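Local coordinates for protein oligopeptide ABC transporter OppAIV (PDB 4GL8) that probably binds oligopeptides as the extracytoplasmic solute-binding component of an ABC transporter, with a peptide held in this structure, at residues A[129-134]-A[428-433]; A[170-175]-A[464-469]; A[249-254]-A[272-277]; A[317-322]-A[494-499]; A[352-357]-A[395-400]. One frame throughout, in Å; residues are numbered along the deposited sequence.

In the fold
Contacts 1 and 2 are neighbours, their centres 11 Å apart, and they touch through Ala432–Asp175 and Tyr431–Tyr172. Centre to centre, contact 4 lies about 25 Å from contact 1, while contacts 3 and 5 each sit about 20 Å from contact 4 but 37 Å from each other. Strand 492-504 carries half of contact 4 and meets contact 3 through Leu503; helix 380-397 ends in contact 5 and covers contact 4 with Phe388. Along the chain, contact 3 is nested within contacts 1 and 2 and closes before contact 4 opens; contact 5 is nested within 1, 2 and 4, which interlace. Contact 1 meets the bound peptide directly, through Ser428 backbone and Asp430.

Contact 1 of 5, residues A[129-134]-A[428-433]; sequences VNMIKS and SGDYAD
Met131 reaches from helix 129-135 to Asp430 and Tyr431 in the loop 428-433, and its terminal methyl does all the touching. Its CB leaves the helix toward the loop, and CG continues outward, anti to the backbone N (chi1 178°). The next torsion keeps CA, CB, CG and SD in an extended zigzag (chi2 167°). At SD the chain bends (chi3 -67°), which swings CE into the angle between the two loop residues. There CE lies 3.8 Å from Asp430 OD2 and 4.0 Å from Tyr431 CE1, the second approach being at the ring's edge, near its plane. Methionine suits this gap of 10.1 Å between the CA atoms of Met131 and Asp430, because its long, unbranched chain can span it and its methyl end is apolar. The carboxylate of Asp430 has its main business elsewhere: OD1 hydrogen-bonds to the backbone of the bound peptide, so the methyl packs beside a peptide-binding group. The loop leaves strand 422-428 and leads to helix 435-438, whose Thr436 hydroxyl receives the Asp430 N-H. Met176 of helix 173-176 packs against both Met131 and Tyr431, placing the contact between these helices and the end of the strand.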
# COMPACT_ATOMS: atom_id res chain seq x y z
N VAL A 129 0.55 -7.75 10.83
CA VAL A 129 0.65 -7.70 12.29
C VAL A 129 1.95 -7.04 12.81
O VAL A 129 1.95 -6.46 13.90
CB VAL A 129 0.46 -9.11 12.88
CG1 VAL A 129 1.72 -9.98 12.69
CG2 VAL A 129 0.08 -9.01 14.35
N ASN A 130 3.04 -7.14 12.06
CA ASN A 130 4.31 -6.50 12.50
C ASN A 130 4.25 -4.99 12.66
O ASN A 130 4.93 -4.42 13.50
CB ASN A 130 5.46 -6.87 11.58
CG ASN A 130 6.01 -8.22 11.91
OD1 ASN A 130 5.63 -8.83 12.92
ND2 ASN A 130 6.94 -8.69 11.11
N MET A 131 3.39 -4.36 11.88
CA MET A 131 3.15 -2.93 12.03
C MET A 131 2.56 -2.58 13.42
O MET A 131 3.00 -1.63 14.07
CB MET A 131 2.24 -2.47 10.92
CG MET A 131 1.89 -0.99 11.01
SD MET A 131 1.15 -0.43 9.48
CE MET A 131 2.55 -0.58 8.41
N ILE A 132 1.61 -3.38 13.90
CA ILE A 132 1.08 -3.19 15.24
C ILE A 132 2.12 -3.46 16.33
O ILE A 132 2.22 -2.70 17.27
CB ILE A 132 -0.14 -4.09 15.52
CG1 ILE A 132 -1.20 -3.93 14.45
CG2 ILE A 132 -0.77 -3.72 16.85
CD1 ILE A 132 -1.57 -2.47 14.22
N LYS A 133 2.86 -4.57 16.20
CA LYS A 133 3.87 -4.99 17.18
C LYS A 133 5.03 -4.01 17.33
O LYS A 133 5.58 -3.84 18.41
CB LYS A 133 4.43 -6.36 16.80
CG LYS A 133 3.39 -7.47 16.88
CD LYS A 133 3.70 -8.70 16.04
CE LYS A 133 5.02 -9.33 16.39
NZ LYS A 133 5.41 -10.32 15.35
N SER A 134 5.41 -3.36 16.25
CA SER A 134 6.51 -2.41 16.29
C SER A 134 6.10 -1.07 16.92
O SER A 134 6.96 -0.31 17.29
CB SER A 134 7.11 -2.19 14.89
OG SER A 134 6.22 -1.47 14.05
N SER A 428 3.18 1.10 -1.84
CA SER A 428 2.49 2.33 -1.61
C SER A 428 2.57 2.60 -0.11
O SER A 428 2.23 1.73 0.71
CB SER A 428 1.04 2.22 -2.13
OG SER A 428 0.15 2.82 -1.23
N GLY A 429 3.06 3.79 0.24
CA GLY A 429 3.22 4.24 1.62
C GLY A 429 1.94 4.16 2.42
O GLY A 429 0.85 4.52 1.94
N ASP A 430 2.07 3.64 3.63
CA ASP A 430 0.94 3.45 4.52
C ASP A 430 0.83 4.61 5.49
O ASP A 430 -0.16 4.70 6.18
CB ASP A 430 1.12 2.13 5.29
CG ASP A 430 1.15 0.90 4.37
OD1 ASP A 430 0.36 0.85 3.38
OD2 ASP A 430 1.95 -0.02 4.65
N TYR A 431 1.86 5.45 5.57
CA TYR A 431 1.85 6.62 6.44
C TYR A 431 2.93 7.58 6.00
O TYR A 431 3.81 7.20 5.25
CB TYR A 431 1.99 6.23 7.93
CG TYR A 431 3.17 5.33 8.28
CD1 TYR A 431 3.04 3.95 8.32
CD2 TYR A 431 4.40 5.87 8.59
CE1 TYR A 431 4.12 3.14 8.65
CE2 TYR A 431 5.50 5.07 8.91
CZ TYR A 431 5.35 3.71 8.93
OH TYR A 431 6.46 2.95 9.24
N ALA A 432 2.87 8.83 6.48
CA ALA A 432 3.68 9.92 5.95
C ALA A 432 5.09 9.98 6.57
O ALA A 432 5.45 10.93 7.23
CB ALA A 432 2.95 11.23 6.19
N ASP A 433 5.89 8.93 6.39
CA ASP A 433 7.27 8.90 6.92
C ASP A 433 8.05 7.85 6.13
O ASP A 433 7.51 6.79 5.82
CB ASP A 433 7.26 8.59 8.42
CG ASP A 433 8.66 8.56 9.02
OD1 ASP A 433 9.07 9.58 9.60
OD2 ASP A 433 9.35 7.50 8.92

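Contact 2 of 5, residues A[170-175]-A[464-469]; sequences KPYFLD and KSDNER
Lys170 and Asp466 meet through water and charge. Water 1 accepts a hydrogen bond from Lys170 NZ at 2.8 Å and donates one to the backbone Asp466 O at 2.6 Å, so a single molecule joins the lysine to the last turn of helix 456-466. The same carbonyl has a weak hydrogen bond from Ser168. Directly, Lys170 NZ stands 4.3 Å from Asp466 OD1, too far for a salt bridge but near enough for the opposite charges to attract. The lysine chain runs extended to its final bend (chi4 52°), a length that suits a residue whose ammonium must reach across to helix 456-466; the negative pole of the helix end would probably favour it too.

Within 170-175 the backbone is held by a turn. Lys170 to Phe173 form a type I beta turn, closed by Phe173 N to Lys170 O at 3.0 Å, and the turn runs straight into helix 173-176. Pro171, with its fixed phi, fits the second position.

Tyr172 adds only a loose polar approach: its OH stands 4.2 Å from Asp466 OD1, too far for a hydrogen bond. The side chains cross at about a right angle, with ring and carboxylate planes 51° apart. The Tyr172 ring also meets that of Tyr431, the two planes nearly parallel, and it touches Arg474 of helix 471-489.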
# COMPACT_ATOMS: atom_id res chain seq x y z
N LYS A 170 6.49 8.40 18.35
CA LYS A 170 6.41 8.30 16.92
C LYS A 170 5.51 9.40 16.41
O LYS A 170 4.29 9.26 16.52
CB LYS A 170 5.83 6.96 16.52
CG LYS A 170 6.80 5.81 16.65
CD LYS A 170 6.14 4.51 16.27
CE LYS A 170 7.16 3.41 16.01
NZ LYS A 170 8.10 3.28 17.14
N PRO A 171 6.10 10.45 15.81
CA PRO A 171 5.35 11.60 15.30
C PRO A 171 4.38 11.24 14.20
O PRO A 171 3.38 11.94 14.03
CB PRO A 171 6.46 12.53 14.75
CG PRO A 171 7.73 12.06 15.40
CD PRO A 171 7.55 10.58 15.53
N TYR A 172 4.65 10.17 13.46
CA TYR A 172 3.72 9.70 12.43
C TYR A 172 2.67 8.68 12.91
O TYR A 172 1.90 8.16 12.12
CB TYR A 172 4.51 9.08 11.26
CG TYR A 172 5.57 8.12 11.70
CD1 TYR A 172 6.85 8.56 11.96
CD2 TYR A 172 5.28 6.77 11.89
CE1 TYR A 172 7.83 7.69 12.39
CE2 TYR A 172 6.26 5.88 12.29
CZ TYR A 172 7.54 6.36 12.54
OH TYR A 172 8.52 5.52 12.97
N PHE A 173 2.62 8.38 14.20
CA PHE A 173 1.56 7.45 14.69
C PHE A 173 0.11 7.86 14.29
O PHE A 173 -0.68 7.04 13.80
CB PHE A 173 1.64 7.31 16.20
CG PHE A 173 0.59 6.41 16.77
CD1 PHE A 173 0.53 5.08 16.39
CD2 PHE A 173 -0.34 6.90 17.68
CE1 PHE A 173 -0.44 4.24 16.92
CE2 PHE A 173 -1.31 6.06 18.21
CZ PHE A 173 -1.34 4.73 17.82
N LEU A 174 -0.26 9.10 14.51
CA LEU A 174 -1.61 9.52 14.13
C LEU A 174 -1.93 9.19 12.65
O LEU A 174 -3.00 8.69 12.32
CB LEU A 174 -1.85 11.01 14.44
CG LEU A 174 -1.71 11.44 15.90
CD1 LEU A 174 -1.69 12.96 16.09
CD2 LEU A 174 -2.85 10.84 16.73
N ASP A 175 -1.00 9.47 11.76
CA ASP A 175 -1.26 9.27 10.34
C ASP A 175 -1.40 7.77 10.02
O ASP A 175 -2.13 7.36 9.14
CB ASP A 175 -0.16 9.93 9.52
CG ASP A 175 -0.51 10.00 8.08
OD1 ASP A 175 -1.49 10.69 7.75
OD2 ASP A 175 0.18 9.35 7.28
N LYS A 464 17.66 1.81 15.71
CA LYS A 464 18.22 3.09 16.20
C LYS A 464 17.34 4.29 15.87
O LYS A 464 17.08 5.16 16.72
CB LYS A 464 19.61 3.33 15.60
CG LYS A 464 20.76 2.97 16.51
CD LYS A 464 22.11 3.41 15.92
CE LYS A 464 22.19 4.91 15.89
NZ LYS A 464 23.52 5.44 16.34
N SER A 465 16.90 4.35 14.63
CA SER A 465 15.99 5.41 14.24
C SER A 465 14.70 5.44 15.09
O SER A 465 14.21 6.53 15.37
CB SER A 465 15.71 5.37 12.74
OG SER A 465 14.75 4.42 12.40
N ASP A 466 14.18 4.29 15.53
CA ASP A 466 12.97 4.27 16.33
C ASP A 466 13.22 4.90 17.67
O ASP A 466 12.30 5.47 18.27
CB ASP A 466 12.44 2.85 16.58
CG ASP A 466 11.89 2.18 15.35
OD1 ASP A 466 11.40 2.90 14.44
OD2 ASP A 466 11.93 0.92 15.30
N ASN A 467 14.45 4.82 18.15
CA ASN A 467 14.82 5.38 19.45
C ASN A 467 15.47 6.79 19.44
O ASN A 467 15.96 7.28 20.47
CB ASN A 467 15.74 4.37 20.15
CG ASN A 467 15.02 3.05 20.48
OD1 ASN A 467 15.43 1.99 20.04
ND2 ASN A 467 13.94 3.13 21.24
N GLU A 468 15.48 7.45 18.29
CA GLU A 468 16.14 8.76 18.18
C GLU A 468 15.05 9.82 18.00
O GLU A 468 14.35 9.85 16.99
CB GLU A 468 17.11 8.76 17.02
CG GLU A 468 17.83 10.08 16.77
CD GLU A 468 18.48 10.63 18.02
OE1 GLU A 468 19.50 10.05 18.50
OE2 GLU A 468 17.93 11.62 18.54
N ARG A 469 14.92 10.68 19.00
CA ARG A 469 13.82 11.62 19.07
C ARG A 469 14.17 12.88 18.29
O ARG A 469 13.28 13.64 17.98
CB ARG A 469 13.52 11.96 20.53
O HOH W 1 9.80 5.49 17.64

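Contact 3 of 5, residues A[249-254]-A[272-277]; sequences TAYNMY and KDLKLR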
# COMPACT_ATOMS: atom_id res chain seq x y z
N THR A 249 -11.12 -2.35 -22.07
CA THR A 249 -12.53 -2.59 -21.82
C THR A 249 -13.04 -1.45 -20.95
O THR A 249 -14.04 -0.81 -21.27
CB THR A 249 -12.73 -3.90 -21.07
OG1 THR A 249 -12.20 -4.97 -21.87
CG2 THR A 249 -14.21 -4.13 -20.76
N ALA A 250 -12.33 -1.21 -19.86
CA ALA A 250 -12.61 -0.09 -18.98
C ALA A 250 -12.69 1.25 -19.74
O ALA A 250 -13.59 2.06 -19.50
CB ALA A 250 -11.56 -0.02 -17.88
N TYR A 251 -11.75 1.49 -20.65
CA TYR A 251 -11.72 2.76 -21.35
C TYR A 251 -12.91 2.90 -22.32
O TYR A 251 -13.48 4.00 -22.44
CB TYR A 251 -10.41 2.95 -22.08
CG TYR A 251 -10.28 4.29 -22.76
CD1 TYR A 251 -10.40 5.46 -22.04
CD2 TYR A 251 -10.01 4.37 -24.13
CE1 TYR A 251 -10.27 6.69 -22.65
CE2 TYR A 251 -9.88 5.60 -24.75
CZ TYR A 251 -10.00 6.75 -24.00
OH TYR A 251 -9.88 7.98 -24.59
N ASN A 252 -13.30 1.79 -22.94
CA ASN A 252 -14.44 1.79 -23.87
C ASN A 252 -15.74 1.99 -23.12
O ASN A 252 -16.64 2.67 -23.60
CB ASN A 252 -14.47 0.49 -24.68
CG ASN A 252 -13.41 0.45 -25.78
OD1 ASN A 252 -12.97 1.49 -26.30
ND2 ASN A 252 -13.02 -0.77 -26.17
N MET A 253 -15.84 1.41 -21.93
CA MET A 253 -17.00 1.65 -21.07
C MET A 253 -17.10 3.12 -20.64
O MET A 253 -18.20 3.64 -20.51
CB MET A 253 -16.95 0.77 -19.84
CG MET A 253 -17.36 -0.66 -20.14
SD MET A 253 -16.95 -1.73 -18.76
CE MET A 253 -18.22 -1.33 -17.55
N TYR A 254 -15.96 3.75 -20.40
CA TYR A 254 -15.92 5.12 -19.96
C TYR A 254 -16.31 6.08 -21.11
O TYR A 254 -17.05 7.04 -20.90
CB TYR A 254 -14.53 5.43 -19.40
CG TYR A 254 -14.36 6.87 -18.96
CD1 TYR A 254 -14.67 7.25 -17.67
CD2 TYR A 254 -13.93 7.85 -19.85
CE1 TYR A 254 -14.54 8.56 -17.25
CE2 TYR A 254 -13.80 9.17 -19.44
CZ TYR A 254 -14.12 9.53 -18.15
OH TYR A 254 -14.01 10.83 -17.71
N LYS A 272 -0.53 9.54 -24.42
CA LYS A 272 -0.23 10.78 -25.16
C LYS A 272 -1.51 11.57 -25.41
O LYS A 272 -1.53 12.79 -25.27
CB LYS A 272 0.47 10.49 -26.49
N ASP A 273 -2.57 10.85 -25.76
CA ASP A 273 -3.88 11.45 -26.03
C ASP A 273 -4.63 11.83 -24.74
O ASP A 273 -5.21 12.90 -24.65
CB ASP A 273 -4.76 10.50 -26.86
CG ASP A 273 -4.18 10.21 -28.26
OD1 ASP A 273 -3.03 10.63 -28.56
OD2 ASP A 273 -4.90 9.56 -29.06
N LEU A 274 -4.62 10.94 -23.75
CA LEU A 274 -5.38 11.18 -22.52
C LEU A 274 -4.97 12.49 -21.84
O LEU A 274 -5.82 13.25 -21.41
CB LEU A 274 -5.24 10.01 -21.54
CG LEU A 274 -5.60 8.60 -22.03
CD1 LEU A 274 -5.39 7.55 -20.94
CD2 LEU A 274 -7.03 8.54 -22.55
N LYS A 275 -3.67 12.77 -21.77
CA LYS A 275 -3.17 14.02 -21.15
C LYS A 275 -3.87 15.27 -21.69
O LYS A 275 -4.02 16.24 -20.96
CB LYS A 275 -1.67 14.19 -21.39
CG LYS A 275 -0.76 13.19 -20.70
CD LYS A 275 0.67 13.39 -21.19
CE LYS A 275 1.65 12.56 -20.38
NZ LYS A 275 3.04 12.73 -20.87
N LEU A 276 -4.26 15.26 -22.96
CA LEU A 276 -4.94 16.40 -23.58
C LEU A 276 -6.39 16.59 -23.12
O LEU A 276 -6.97 17.64 -23.36
CB LEU A 276 -4.93 16.30 -25.11
CG LEU A 276 -3.61 16.14 -25.88
CD1 LEU A 276 -3.79 16.70 -27.29
CD2 LEU A 276 -2.40 16.78 -25.20
N ARG A 277 -6.98 15.57 -22.50
CA ARG A 277 -8.39 15.62 -22.16
C ARG A 277 -8.62 16.39 -20.88
O ARG A 277 -7.75 16.48 -20.01
CB ARG A 277 -8.97 14.22 -21.98
CG ARG A 277 -8.77 13.27 -23.16
CD ARG A 277 -9.10 11.84 -22.75
NE ARG A 277 -10.41 11.74 -22.11
CZ ARG A 277 -11.57 11.68 -22.76
NH1 ARG A 277 -11.60 11.70 -24.08
NH2 ARG A 277 -12.70 11.62 -22.09
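Tyr251 lays the outer end of its ring against Leu274, whose CD2 methyl comes 3.5 Å from Tyr251 OH and 3.7 Å from CE1. The methyl approaches obliquely, and the two side chains run past each other in opposite directions. The ring reaches so far because Tyr251 CG is anti to the backbone N (chi1 -177°), which throws it off helix 247-255 toward helix 271-274. One turn along the same helix face, Tyr254 holds the same first torsion and points its ring at Arg277. Here Arg277 NH2 lies at the ring's edge, in the ring plane, 3.8 Å from Tyr254 CE2, while the guanidinium as a whole is turned 77° against the ring. Arg277 NH1 also lies 4.1 Å from Tyr251 OH, so the arginine tip stands near both tyrosines.

Arg277 closes a type I turn from Leu274 (Arg277 N to Leu274 O, 2.8 Å), which brings the leucine and the arginine out on the same flank. Leu503 of strand 492-504 touches both tyrosines and Arg277.

Tyrosine's length carries the ring end of Tyr251 to Leu274; Tyr254 uses both ring edge and hydroxyl. Asp279 probably orients the guanidinium: its OD1 takes a salt bridge from Arg277 NH2 and a hydrogen bond from Tyr254 OH. Across the segments the contact is packing, and the polar ends of Tyr254 and Arg277 are joined through that carboxylate.

Contact 4 of 5, residues A[317-322]-A[494-499]; sequences TLTESV and FLNITS
Leu495 and Asn496, which meet Leu318 and Thr319 of helix 315-323, form a classic beta bulge opposite Ser289. Two successive residues of strand 492-504 thus share one residue of strand 287-293; the Asn496 side chain points at the helix, and that of Leu495 reaches it from the side. The arrangement is a helix packed on strand 492-504, which pairs antiparallel with strands 287-293 and 328-329 in this solute-binding fold: the axes of segments 317-322 and 494-499 approach to 9.5 Å at an angle of 55°. Helix 315-323 has an irregularity of its own, a wider pi-type turn at 318-322.

Leu318 extends from the helix with CG anti to the backbone N (chi1 173°), a torsion that carries CD2 to the two bulge residues, 4.4 Å from Leu495 CD2 and 4.0 Å from Asn496 ND2. Leucine suits this buried site, where Phe388 of helix 380-397 also touches it. Leu318 and Asn496 cross at about a right angle.

Threonine divides its two branches neatly. The hydroxyl of Thr319 turns back to its own helix and hydrogen-bonds to Lys316 O, which satisfies it in a buried place and leaves the methyl for the strand. The Thr319 and Asn496 side chains run past each other in opposite directions, with Thr319 CG2 4.1 Å from Asn496 CB and 4.2 Å from Asn496 ND2.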
# COMPACT_ATOMS: atom_id res chain seq x y z
N THR A 317 14.46 6.33 -19.84
CA THR A 317 13.70 5.89 -21.02
C THR A 317 12.40 5.20 -20.58
O THR A 317 11.38 5.37 -21.23
CB THR A 317 14.55 4.94 -21.87
OG1 THR A 317 15.61 5.69 -22.46
CG2 THR A 317 13.75 4.26 -22.96
N LEU A 318 12.45 4.48 -19.46
CA LEU A 318 11.25 3.82 -18.94
C LEU A 318 10.18 4.85 -18.58
O LEU A 318 9.02 4.68 -18.95
CB LEU A 318 11.56 2.93 -17.74
CG LEU A 318 10.36 2.31 -17.00
CD1 LEU A 318 9.51 1.41 -17.90
CD2 LEU A 318 10.82 1.52 -15.79
N THR A 319 10.56 5.90 -17.87
CA THR A 319 9.58 6.92 -17.48
C THR A 319 9.15 7.80 -18.67
O THR A 319 7.99 8.16 -18.75
CB THR A 319 10.02 7.78 -16.27
OG1 THR A 319 11.28 8.38 -16.53
CG2 THR A 319 10.16 6.95 -15.04
N GLU A 320 10.04 8.11 -19.61
CA GLU A 320 9.68 9.05 -20.69
C GLU A 320 9.09 8.43 -21.97
O GLU A 320 8.38 9.11 -22.71
CB GLU A 320 10.87 9.93 -21.05
CG GLU A 320 11.41 10.69 -19.85
CD GLU A 320 12.55 11.61 -20.19
OE1 GLU A 320 13.25 11.38 -21.21
OE2 GLU A 320 12.74 12.58 -19.42
N SER A 321 9.39 7.16 -22.24
CA SER A 321 8.93 6.51 -23.47
C SER A 321 7.94 5.37 -23.23
O SER A 321 7.15 5.06 -24.11
CB SER A 321 10.13 5.98 -24.26
N VAL A 322 7.96 4.75 -22.06
CA VAL A 322 7.08 3.62 -21.80
C VAL A 322 5.91 3.96 -20.86
O VAL A 322 4.77 3.63 -21.15
CB VAL A 322 7.84 2.44 -21.17
CG1 VAL A 322 6.90 1.26 -20.96
CG2 VAL A 322 9.04 2.07 -22.04
N PHE A 494 15.42 -0.95 -7.90
CA PHE A 494 14.56 0.20 -7.68
C PHE A 494 14.48 1.01 -8.96
O PHE A 494 15.50 1.34 -9.58
CB PHE A 494 15.10 1.06 -6.53
CG PHE A 494 15.16 0.33 -5.22
CD1 PHE A 494 14.03 0.18 -4.46
CD2 PHE A 494 16.35 -0.22 -4.76
CE1 PHE A 494 14.08 -0.50 -3.25
CE2 PHE A 494 16.41 -0.88 -3.55
CZ PHE A 494 15.28 -1.05 -2.80
N LEU A 495 13.26 1.36 -9.34
CA LEU A 495 13.00 1.92 -10.66
C LEU A 495 12.49 3.36 -10.68
O LEU A 495 13.04 4.20 -11.39
CB LEU A 495 11.99 1.03 -11.39
CG LEU A 495 12.51 -0.36 -11.78
CD1 LEU A 495 11.38 -1.24 -12.27
CD2 LEU A 495 13.56 -0.26 -12.84
N ASN A 496 11.41 3.65 -9.97
CA ASN A 496 10.92 5.02 -9.98
C ASN A 496 9.99 5.30 -8.83
O ASN A 496 9.59 4.39 -8.09
CB ASN A 496 10.24 5.37 -11.30
CG ASN A 496 9.13 4.40 -11.64
OD1 ASN A 496 8.10 4.37 -10.97
ND2 ASN A 496 9.34 3.60 -12.69
N ILE A 497 9.71 6.58 -8.65
CA ILE A 497 8.70 7.05 -7.75
C ILE A 497 7.49 7.29 -8.62
O ILE A 497 7.54 8.10 -9.56
CB ILE A 497 9.08 8.38 -7.09
CG1 ILE A 497 10.47 8.31 -6.45
CG2 ILE A 497 7.96 8.81 -6.14
CD1 ILE A 497 10.63 7.30 -5.32
N THR A 498 6.39 6.65 -8.28
CA THR A 498 5.23 6.52 -9.19
C THR A 498 4.42 7.81 -9.32
O THR A 498 4.32 8.57 -8.37
CB THR A 498 4.32 5.39 -8.66
OG1 THR A 498 4.93 4.12 -8.96
CG2 THR A 498 2.91 5.47 -9.25
N SER A 499 3.84 8.02 -10.50
CA SER A 499 2.76 8.99 -10.71
C SER A 499 1.55 8.26 -11.25
O SER A 499 1.68 7.58 -12.25
CB SER A 499 3.17 10.06 -11.73
OG SER A 499 4.22 10.86 -11.20

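Contact 5 of 5, residues A[352-357]-A[395-400]; sequences EMAKKL and KNLNIN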
# COMPACT_ATOMS: atom_id res chain seq x y z
N GLU A 352 27.72 -0.41 -19.39
CA GLU A 352 29.09 -0.92 -19.39
C GLU A 352 29.47 -1.50 -18.03
O GLU A 352 30.03 -2.60 -17.95
CB GLU A 352 30.09 0.14 -19.85
CG GLU A 352 29.98 0.46 -21.35
CD GLU A 352 30.16 -0.77 -22.27
OE1 GLU A 352 31.27 -1.34 -22.31
OE2 GLU A 352 29.19 -1.18 -22.96
N MET A 353 29.11 -0.78 -16.97
CA MET A 353 29.36 -1.26 -15.65
C MET A 353 28.52 -2.50 -15.34
O MET A 353 29.02 -3.42 -14.73
CB MET A 353 29.14 -0.15 -14.63
CG MET A 353 29.23 -0.67 -13.20
SD MET A 353 29.60 0.54 -11.92
CE MET A 353 29.19 2.11 -12.71
N ALA A 354 27.28 -2.56 -15.82
CA ALA A 354 26.43 -3.76 -15.68
C ALA A 354 27.09 -5.01 -16.29
O ALA A 354 27.25 -6.05 -15.62
CB ALA A 354 25.06 -3.51 -16.29
N LYS A 355 27.56 -4.88 -17.52
CA LYS A 355 28.28 -5.97 -18.20
C LYS A 355 29.51 -6.44 -17.46
O LYS A 355 29.82 -7.63 -17.44
CB LYS A 355 28.73 -5.50 -19.59
CG LYS A 355 27.56 -5.39 -20.56
CD LYS A 355 27.86 -4.49 -21.74
CE LYS A 355 28.98 -5.05 -22.59
NZ LYS A 355 29.53 -4.01 -23.52
N LYS A 356 30.23 -5.50 -16.88
CA LYS A 356 31.47 -5.79 -16.20
C LYS A 356 31.19 -6.62 -14.94
O LYS A 356 31.83 -7.63 -14.70
CB LYS A 356 32.14 -4.47 -15.88
CG LYS A 356 33.30 -4.54 -14.91
CD LYS A 356 34.42 -5.43 -15.42
CE LYS A 356 35.60 -5.41 -14.46
NZ LYS A 356 36.50 -6.56 -14.77
N LEU A 357 30.20 -6.18 -14.15
CA LEU A 357 29.77 -6.92 -12.96
C LEU A 357 29.30 -8.29 -13.33
O LEU A 357 29.60 -9.26 -12.64
CB LEU A 357 28.63 -6.18 -12.27
CG LEU A 357 29.09 -4.90 -11.57
CD1 LEU A 357 27.98 -3.84 -11.66
CD2 LEU A 357 29.54 -5.20 -10.13
N LYS A 395 19.17 -6.82 -24.42
CA LYS A 395 20.06 -5.89 -25.12
C LYS A 395 21.36 -5.56 -24.36
O LYS A 395 22.42 -5.58 -24.94
CB LYS A 395 19.31 -4.59 -25.42
CG LYS A 395 20.11 -3.59 -26.25
CD LYS A 395 19.22 -2.59 -26.98
CE LYS A 395 18.38 -1.71 -26.05
NZ LYS A 395 19.19 -0.74 -25.29
N ASN A 396 21.30 -5.26 -23.06
CA ASN A 396 22.51 -4.75 -22.37
C ASN A 396 23.35 -5.80 -21.69
O ASN A 396 24.53 -5.58 -21.45
CB ASN A 396 22.13 -3.71 -21.33
CG ASN A 396 21.48 -2.50 -21.96
OD1 ASN A 396 21.87 -2.07 -23.03
ND2 ASN A 396 20.50 -1.92 -21.27
N LEU A 397 22.73 -6.94 -21.37
CA LEU A 397 23.41 -8.00 -20.64
C LEU A 397 23.45 -9.31 -21.42
O LEU A 397 24.20 -10.20 -21.06
CB LEU A 397 22.72 -8.17 -19.28
CG LEU A 397 22.86 -7.05 -18.23
CD1 LEU A 397 22.21 -7.44 -16.92
CD2 LEU A 397 24.32 -6.73 -17.97
N ASN A 398 22.68 -9.41 -22.52
CA ASN A 398 22.50 -10.66 -23.25
C ASN A 398 22.02 -11.80 -22.37
O ASN A 398 22.44 -12.94 -22.53
CB ASN A 398 23.80 -11.07 -23.98
CG ASN A 398 23.54 -12.10 -25.07
OD1 ASN A 398 22.45 -12.13 -25.63
ND2 ASN A 398 24.52 -12.94 -25.35
N ILE A 399 21.13 -11.50 -21.43
CA ILE A 399 20.42 -12.56 -20.70
C ILE A 399 18.95 -12.58 -21.09
O ILE A 399 18.37 -11.52 -21.43
CB ILE A 399 20.57 -12.41 -19.19
CG1 ILE A 399 19.79 -11.23 -18.66
CG2 ILE A 399 22.03 -12.25 -18.81
CD1 ILE A 399 20.12 -10.93 -17.23
N ASN A 400 18.35 -13.79 -20.99
CA ASN A 400 16.95 -14.04 -21.33
C ASN A 400 16.08 -14.36 -20.11
O ASN A 400 16.42 -15.22 -19.29
CB ASN A 400 16.86 -15.25 -22.25
CG ASN A 400 17.70 -15.09 -23.48
OD1 ASN A 400 17.36 -14.32 -24.38
ND2 ASN A 400 18.79 -15.81 -23.54
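The last turn of helix 380-397 comes up beside helix 351-361, with the CA atoms of Lys355 and Leu397 only 5.8 Å apart. Just beyond, Asn398 takes a positive phi (55°), a conformation that asparagine tolerates better than most residues, and the chain turns away toward strand 401-406.

Leu397 carries the apolar part. Its CD2 methyl settles against the other helix's backbone, 3.7 Å from both Ala354 CB and Ala354 C, and 3.8 Å from Lys355 N. Alanine fits here because its small side chain lets the leucine branch press close to the main chain. Ala312 touches both Ala354 and Leu397, and Phe311 of helix 303-311 adds to the packing on Ala354.

Lys355 makes the more exposed part. The aliphatic start of its chain runs beside the carbonyl oxygen of Asn396, with Lys355 CG 3.2 Å from Asn396 O, a close carbon-to-oxygen approach. The chain then bends (chi3 64°), which brings NZ round to Glu352 one turn back, where a salt bridge of 2.9 Å joins Lys355 NZ to Glu352 OE2. The ammonium uses the carboxylate's syn side, 24° out of its plane. The side chain of Asn396 looks elsewhere, its ND2 bonding to Ala312 O.

Across the two helices the contact is therefore one of methyls, methylenes and backbone. The lysine lends its hydrocarbon stem to Asn396 O of the neighbouring helix, while its charged NZ is held by Glu352 within its own.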